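Long-range contacts in N-acetylglucosaminidase (Ostrinia furnacalis, PDB 3OZP), which hydrolyses chitooligosaccharides, releasing one beta-linked N-acetylglucosamine unit at a time from the non-reducing end, with a preference for shorter chains: residues A[198-203]-A[251-256]; A[231-236]-A[328-333]. All blocks are in the same frame, centred on the assembly; numbering follows the deposited sequence.

How the contacts relate
Both contacts belong to the catalytic domain of this family 20 glycosidase, an eight-stranded parallel beta/alpha barrel, and they illustrate how loops that follow neighbouring barrel strands are tied to each other and to the outer helices. Their segments alternate along the chain: 198-203 follows strand 189-195, segment 231-236 follows strand 220-224, segment 251-256 leads into helix 255-267, and 328-333 ends helix 317-333. The centres lie about 12 Å apart. Backbone hydrogen bonds probably join Tyr253 of contact 1 to Pro232 and Val234 of contact 2, and Val252 packs on Val234. A chain of contacts thus runs from the loop that carries the sugar-binding Arg198 to helix 317-333.

Contact 1 (A[198-203]-A[251-256]). With OAN (O-(2-acetamido-2-deoxy D-glucopyranosylidene) amino-N-phenylcarbamate), chain B.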
loop_
_atom_site.group_PDB
_atom_site.type_symbol
_atom_site.label_atom_id
_atom_site.label_comp_id
_atom_site.label_asym_id
_atom_site.label_seq_id
_atom_site.Cartn_x
_atom_site.Cartn_y
_atom_site.Cartn_z
ATOM N N ARG A 198 -10.260 11.514 -9.149
ATOM C CA ARG A 198 -9.054 12.147 -8.624
ATOM C C ARG A 198 -7.805 11.402 -9.079
ATOM O O ARG A 198 -6.734 11.989 -9.194
ATOM C CB ARG A 198 -9.112 12.267 -7.103
ATOM C CG ARG A 198 -9.799 13.536 -6.614
ATOM C CD ARG A 198 -11.236 13.715 -7.151
ATOM N NE ARG A 198 -11.859 14.862 -6.495
ATOM C CZ ARG A 198 -12.503 14.802 -5.331
ATOM N NH1 ARG A 198 -12.649 13.634 -4.707
ATOM N NH2 ARG A 198 -13.014 15.910 -4.797
ATOM N N ASN A 199 -7.965 10.110 -9.339
ATOM C CA ASN A 199 -6.956 9.298 -10.015
ATOM C C ASN A 199 -7.666 8.148 -10.710
ATOM O O ASN A 199 -8.748 7.737 -10.280
ATOM C CB ASN A 199 -5.905 8.770 -9.029
ATOM C CG ASN A 199 -4.776 9.765 -8.774
ATOM O OD1 ASN A 199 -4.141 10.260 -9.703
ATOM N ND2 ASN A 199 -4.520 10.053 -7.508
ATOM N N TYR A 200 -7.070 7.634 -11.782
ATOM C CA TYR A 200 -7.673 6.535 -12.534
ATOM C C TYR A 200 -7.388 5.173 -11.902
ATOM O O TYR A 200 -6.326 4.952 -11.328
ATOM C CB TYR A 200 -7.195 6.573 -13.987
ATOM C CG TYR A 200 -7.865 5.581 -14.900
ATOM C CD1 TYR A 200 -7.220 4.400 -15.259
ATOM C CD2 TYR A 200 -9.142 5.819 -15.407
ATOM C CE1 TYR A 200 -7.822 3.483 -16.099
ATOM C CE2 TYR A 200 -9.754 4.900 -16.257
ATOM C CZ TYR A 200 -9.083 3.739 -16.596
ATOM O OH TYR A 200 -9.670 2.822 -17.430
ATOM N N TYR A 201 -8.369 4.277 -11.991
ATOM C CA TYR A 201 -8.247 2.903 -11.510
ATOM C C TYR A 201 -8.501 1.990 -12.688
ATOM O O TYR A 201 -9.509 2.130 -13.376
ATOM C CB TYR A 201 -9.279 2.607 -10.406
ATOM C CG TYR A 201 -8.970 3.256 -9.072
ATOM C CD1 TYR A 201 -8.544 2.491 -7.982
ATOM C CD2 TYR A 201 -9.092 4.634 -8.902
ATOM C CE1 TYR A 201 -8.253 3.091 -6.753
ATOM C CE2 TYR A 201 -8.799 5.240 -7.689
ATOM C CZ TYR A 201 -8.388 4.467 -6.618
ATOM O OH TYR A 201 -8.112 5.069 -5.418
ATOM N N SER A 202 -7.581 1.064 -12.935
ATOM C CA SER A 202 -7.752 0.108 -14.027
ATOM C C SER A 202 -9.009 -0.714 -13.756
ATOM O O SER A 202 -9.347 -0.975 -12.595
ATOM C CB SER A 202 -6.540 -0.813 -14.121
ATOM O OG SER A 202 -6.530 -1.732 -13.042
ATOM N N ILE A 203 -9.714 -1.113 -14.809
ATOM C CA ILE A 203 -10.917 -1.905 -14.588
ATOM C C ILE A 203 -10.571 -3.272 -13.972
ATOM O O ILE A 203 -11.366 -3.823 -13.206
ATOM C CB ILE A 203 -11.885 -1.962 -15.824
ATOM C CG1 ILE A 203 -11.679 -3.205 -16.671
ATOM C CG2 ILE A 203 -11.846 -0.692 -16.667
ATOM C CD1 ILE A 203 -12.808 -4.169 -16.521
ATOM N N LYS A 251 -7.233 6.273 -20.240
ATOM C CA LYS A 251 -7.756 6.374 -18.877
ATOM C C LYS A 251 -9.228 6.768 -18.910
ATOM O O LYS A 251 -9.625 7.875 -18.550
ATOM C CB LYS A 251 -6.897 7.315 -18.030
ATOM C CG LYS A 251 -5.556 6.683 -17.697
ATOM C CD LYS A 251 -4.688 7.549 -16.812
ATOM C CE LYS A 251 -3.436 6.773 -16.433
ATOM N NZ LYS A 251 -2.381 7.644 -15.871
ATOM N N VAL A 252 -10.028 5.803 -19.340
ATOM C CA VAL A 252 -11.406 6.015 -19.687
ATOM C C VAL A 252 -12.192 4.764 -19.285
ATOM O O VAL A 252 -11.613 3.683 -19.138
ATOM C CB VAL A 252 -11.468 6.330 -21.211
ATOM C CG1 VAL A 252 -12.322 5.346 -21.999
ATOM C CG2 VAL A 252 -11.811 7.802 -21.452
ATOM N N TYR A 253 -13.496 4.925 -19.076
ATOM C CA TYR A 253 -14.387 3.800 -18.821
ATOM C C TYR A 253 -15.448 3.721 -19.912
ATOM O O TYR A 253 -16.452 4.440 -19.877
ATOM C CB TYR A 253 -15.026 3.910 -17.426
ATOM C CG TYR A 253 -14.019 3.946 -16.300
ATOM C CD1 TYR A 253 -13.234 2.830 -16.009
ATOM C CD2 TYR A 253 -13.857 5.092 -15.520
ATOM C CE1 TYR A 253 -12.307 2.853 -14.977
ATOM C CE2 TYR A 253 -12.927 5.126 -14.473
ATOM C CZ TYR A 253 -12.159 4.000 -14.213
ATOM O OH TYR A 253 -11.243 4.013 -13.191
ATOM N N THR A 254 -15.198 2.847 -20.885
ATOM C CA THR A 254 -16.080 2.657 -22.032
ATOM C C THR A 254 -17.357 1.953 -21.603
ATOM O O THR A 254 -17.426 1.401 -20.501
ATOM C CB THR A 254 -15.423 1.777 -23.117
ATOM O OG1 THR A 254 -15.117 0.491 -22.566
ATOM C CG2 THR A 254 -14.152 2.420 -23.676
ATOM N N LYS A 255 -18.358 1.959 -22.481
ATOM C CA LYS A 255 -19.604 1.237 -22.223
ATOM C C LYS A 255 -19.341 -0.249 -22.004
ATOM O O LYS A 255 -19.891 -0.846 -21.080
ATOM C CB LYS A 255 -20.601 1.422 -23.370
ATOM C CG LYS A 255 -21.160 2.823 -23.501
ATOM C CD LYS A 255 -22.278 2.880 -24.547
ATOM C CE LYS A 255 -21.737 2.729 -25.969
ATOM N NZ LYS A 255 -22.820 2.924 -26.986
ATOM N N ALA A 256 -18.497 -0.837 -22.852
ATOM C CA ALA A 256 -18.146 -2.257 -22.733
ATOM C C ALA A 256 -17.451 -2.570 -21.403
ATOM O O ALA A 256 -17.731 -3.596 -20.781
ATOM C CB ALA A 256 -17.284 -2.711 -23.918
HETATM C CAH OAN B . -18.261 14.371 0.713
HETATM C CAG OAN B . -16.746 14.570 0.705
HETATM O OAN OAN B . -16.024 13.859 1.402
HETATM N NAI OAN B . -16.305 15.570 -0.090
HETATM C CAB OAN B . -14.877 15.916 -0.277
HETATM C CAC OAN B . -14.281 14.879 -1.262
HETATM O OAJ OAN B . -14.450 15.341 -2.604
HETATM C CAD OAN B . -12.818 14.643 -0.968
HETATM O OAK OAN B . -12.282 13.705 -1.909
HETATM C CAE OAN B . -12.752 14.098 0.441
HETATM C CAF OAN B . -11.317 13.736 0.812
HETATM O OAM OAN B . -11.277 13.206 2.139
HETATM O OAL OAN B . -13.227 15.111 1.362
HETATM C CAA OAN B . -14.195 16.016 0.971
HETATM N NAY OAN B . -14.529 17.030 1.770
HETATM O OAQ OAN B . -13.839 17.088 3.082
HETATM C CAP OAN B . -13.258 18.279 3.416
HETATM O OAR OAN B . -13.884 19.338 3.317
HETATM N NAO OAN B . -12.001 18.240 3.895
HETATM C CAS OAN B . -11.323 19.326 4.285
HETATM C CAT OAN B . -11.545 19.883 5.548
HETATM C CAU OAN B . -10.809 20.998 5.958
HETATM C CAV OAN B . -9.842 21.546 5.111
HETATM C CAW OAN B . -9.607 20.984 3.856
HETATM C CAX OAN B . -10.343 19.869 3.447
#
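The hydroxyl of Tyr253 donates a short hydrogen bond, OH to O of Tyr201 at 2.6 Å, arriving in the carbonyl plane on a lone pair. The same ring forms an offset stack with Tyr200: centroids lie 4.7 Å apart, planes are inclined by 21°, and the two side chains run past each other in opposite senses, so that CE2 of Tyr200 sits over the rim of the Tyr253 face. Lys251 covers the other face of Tyr200, its CA making a CH-pi contact 3.6 Å from the ring centroid, while its amine reaches Glu561 of the second subunit. With CG anti to the backbone N (chi1 -174°), Tyr200 enters this sandwich and its OH meets O of Val252 at 2.7 Å, from above the carbonyl plane. A leucine in place of this tyrosine would probably leave the Val252 carbonyl without this donor and cost Tyr253 its offset-stacked partner. At the edge of the Tyr253 ring lies CG2 of Ile203, 3.8 Å from CD1. At the start of this loop, Arg198 binds the ligand's sugar: NH2 reaches OAJ at 2.7 Å, and NH1 bonds OAK more weakly, while Asp195 forms a salt bridge with NH1. Two stacked tyrosines, one from each segment, thus join the loops through rings and hydroxyls, consistent with a firmly placed binding arginine.

Contact 2 (A[231-236]-A[328-333]); sequences FPFVTT and SDMAEV
Phe233 points its ring at helix 317-333, where CZ comes within 3.6 Å of CG of Met330. That methylene lies over one face in a CH-pi contact, 4.0 Å from the ring centroid, and the extended Met330 chain carries SD farther above the same ring, 5.2 Å from the centroid, as a Met-aromatic contact. The ring edge is met by the helix itself: atom C of Asp329 lies in the ring plane, 3.7 Å from CZ of Phe233, and CG2 of Val333 approaches CE2 of Phe233 at 4.1 Å. A chi1 of 174° turns the Phe233 ring away from its own N and out to the helix. Beside it, the Asp329 carboxylate turns to the loop, its plane 57° from that of the ring. OD1 lies 2.9 Å from CG2 of Thr235, a close approach, and takes its hydrogen bond from the backbone N of Lys237, just beyond the segment, which probably holds the end of the loop against the helix. Farther out, Ile258 of helix 255-267 touches both Phe233 and Val333, and Phe276 of strand 271-278 packs on Met330. The Phe233 side chain of the loop after strand 220-224 therefore fits between helices 255-267 and 317-333, near the third barrel strand.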
loop_
_atom_site.group_PDB
_atom_site.type_symbol
_atom_site.label_atom_id
_atom_site.label_comp_id
_atom_site.label_asym_id
_atom_site.label_seq_id
_atom_site.Cartn_x
_atom_site.Cartn_y
_atom_site.Cartn_z
ATOM N N PHE A 231 -13.035 13.462 -16.125
ATOM C CA PHE A 231 -14.288 12.876 -16.567
ATOM C C PHE A 231 -13.944 11.624 -17.386
ATOM O O PHE A 231 -13.831 11.701 -18.612
ATOM C CB PHE A 231 -15.047 13.903 -17.427
ATOM C CG PHE A 231 -16.518 13.612 -17.594
ATOM C CD1 PHE A 231 -17.468 14.484 -17.074
ATOM C CD2 PHE A 231 -16.956 12.488 -18.287
ATOM C CE1 PHE A 231 -18.827 14.237 -17.234
ATOM C CE2 PHE A 231 -18.315 12.227 -18.442
ATOM C CZ PHE A 231 -19.251 13.104 -17.920
ATOM N N PRO A 232 -13.743 10.470 -16.714
ATOM C CA PRO A 232 -13.389 9.238 -17.431
ATOM C C PRO A 232 -14.586 8.462 -17.972
ATOM O O PRO A 232 -14.405 7.533 -18.766
ATOM C CB PRO A 232 -12.659 8.413 -16.366
ATOM C CG PRO A 232 -13.308 8.825 -15.078
ATOM C CD PRO A 232 -13.665 10.292 -15.249
ATOM N N PHE A 233 -15.794 8.837 -17.553
ATOM C CA PHE A 233 -17.005 8.172 -18.019
ATOM C C PHE A 233 -17.263 8.474 -19.496
ATOM O O PHE A 233 -17.393 9.636 -19.882
ATOM C CB PHE A 233 -18.232 8.565 -17.176
ATOM C CG PHE A 233 -19.534 8.019 -17.711
ATOM C CD1 PHE A 233 -20.540 8.879 -18.147
ATOM C CD2 PHE A 233 -19.743 6.646 -17.801
ATOM C CE1 PHE A 233 -21.740 8.377 -18.647
ATOM C CE2 PHE A 233 -20.936 6.135 -18.307
ATOM C CZ PHE A 233 -21.936 6.999 -18.732
ATOM N N VAL A 234 -17.337 7.423 -20.308
ATOM C CA VAL A 234 -17.605 7.586 -21.736
ATOM C C VAL A 234 -19.099 7.828 -21.986
ATOM O O VAL A 234 -19.902 6.885 -21.993
ATOM C CB VAL A 234 -17.058 6.400 -22.580
ATOM C CG1 VAL A 234 -17.511 6.505 -24.042
ATOM C CG2 VAL A 234 -15.540 6.367 -22.509
ATOM N N THR A 235 -19.448 9.104 -22.154
ATOM C CA THR A 235 -20.789 9.534 -22.569
ATOM C C THR A 235 -20.846 9.509 -24.078
ATOM O O THR A 235 -20.211 10.336 -24.725
ATOM C CB THR A 235 -21.046 11.024 -22.232
ATOM O OG1 THR A 235 -20.290 11.431 -21.088
ATOM C CG2 THR A 235 -22.521 11.311 -22.036
ATOM N N THR A 236 -21.616 8.584 -24.642
ATOM C CA THR A 236 -21.805 8.526 -26.092
ATOM C C THR A 236 -22.521 9.781 -26.608
ATOM O O THR A 236 -22.186 10.299 -27.680
ATOM C CB THR A 236 -22.562 7.244 -26.513
ATOM O OG1 THR A 236 -21.870 6.101 -26.001
ATOM C CG2 THR A 236 -22.659 7.121 -28.037
ATOM N N SER A 328 -28.763 9.495 -18.728
ATOM C CA SER A 328 -29.303 8.495 -19.643
ATOM C C SER A 328 -28.243 7.484 -20.090
ATOM O O SER A 328 -28.503 6.279 -20.128
ATOM C CB SER A 328 -29.951 9.180 -20.848
ATOM O OG SER A 328 -30.602 8.233 -21.674
ATOM N N ASP A 329 -27.050 7.981 -20.413
ATOM C CA ASP A 329 -25.918 7.118 -20.744
ATOM C C ASP A 329 -25.496 6.265 -19.537
ATOM O O ASP A 329 -25.190 5.083 -19.688
ATOM C CB ASP A 329 -24.738 7.937 -21.294
ATOM C CG ASP A 329 -24.940 8.349 -22.759
ATOM O OD1 ASP A 329 -24.279 9.310 -23.216
ATOM O OD2 ASP A 329 -25.764 7.718 -23.456
ATOM N N MET A 330 -25.514 6.858 -18.346
ATOM C CA MET A 330 -25.223 6.112 -17.118
ATOM C C MET A 330 -26.250 5.015 -16.881
ATOM O O MET A 330 -25.885 3.876 -16.598
ATOM C CB MET A 330 -25.162 7.037 -15.904
ATOM C CG MET A 330 -23.869 7.791 -15.781
ATOM S SD MET A 330 -23.805 8.716 -14.255
ATOM C CE MET A 330 -22.139 9.365 -14.320
ATOM N N ALA A 331 -27.529 5.357 -17.028
ATOM C CA ALA A 331 -28.623 4.404 -16.821
ATOM C C ALA A 331 -28.530 3.207 -17.766
ATOM O O ALA A 331 -28.877 2.087 -17.391
ATOM C CB ALA A 331 -29.977 5.097 -16.960
ATOM N N GLU A 332 -28.046 3.450 -18.981
ATOM C CA GLU A 332 -27.902 2.402 -19.983
ATOM C C GLU A 332 -26.927 1.305 -19.548
ATOM O O GLU A 332 -27.222 0.116 -19.693
ATOM C CB GLU A 332 -27.453 2.995 -21.323
ATOM C CG GLU A 332 -27.502 1.996 -22.467
ATOM C CD GLU A 332 -26.755 2.453 -23.710
ATOM O OE1 GLU A 332 -26.281 3.610 -23.759
ATOM O OE2 GLU A 332 -26.637 1.635 -24.645
ATOM N N VAL A 333 -25.775 1.700 -19.012
ATOM C CA VAL A 333 -24.735 0.726 -18.648
ATOM C C VAL A 333 -24.754 0.299 -17.175
ATOM O O VAL A 333 -24.445 -0.853 -16.858
ATOM C CB VAL A 333 -23.317 1.177 -19.079
ATOM C CG1 VAL A 333 -23.173 1.087 -20.601
ATOM C CG2 VAL A 333 -23.004 2.580 -18.581
#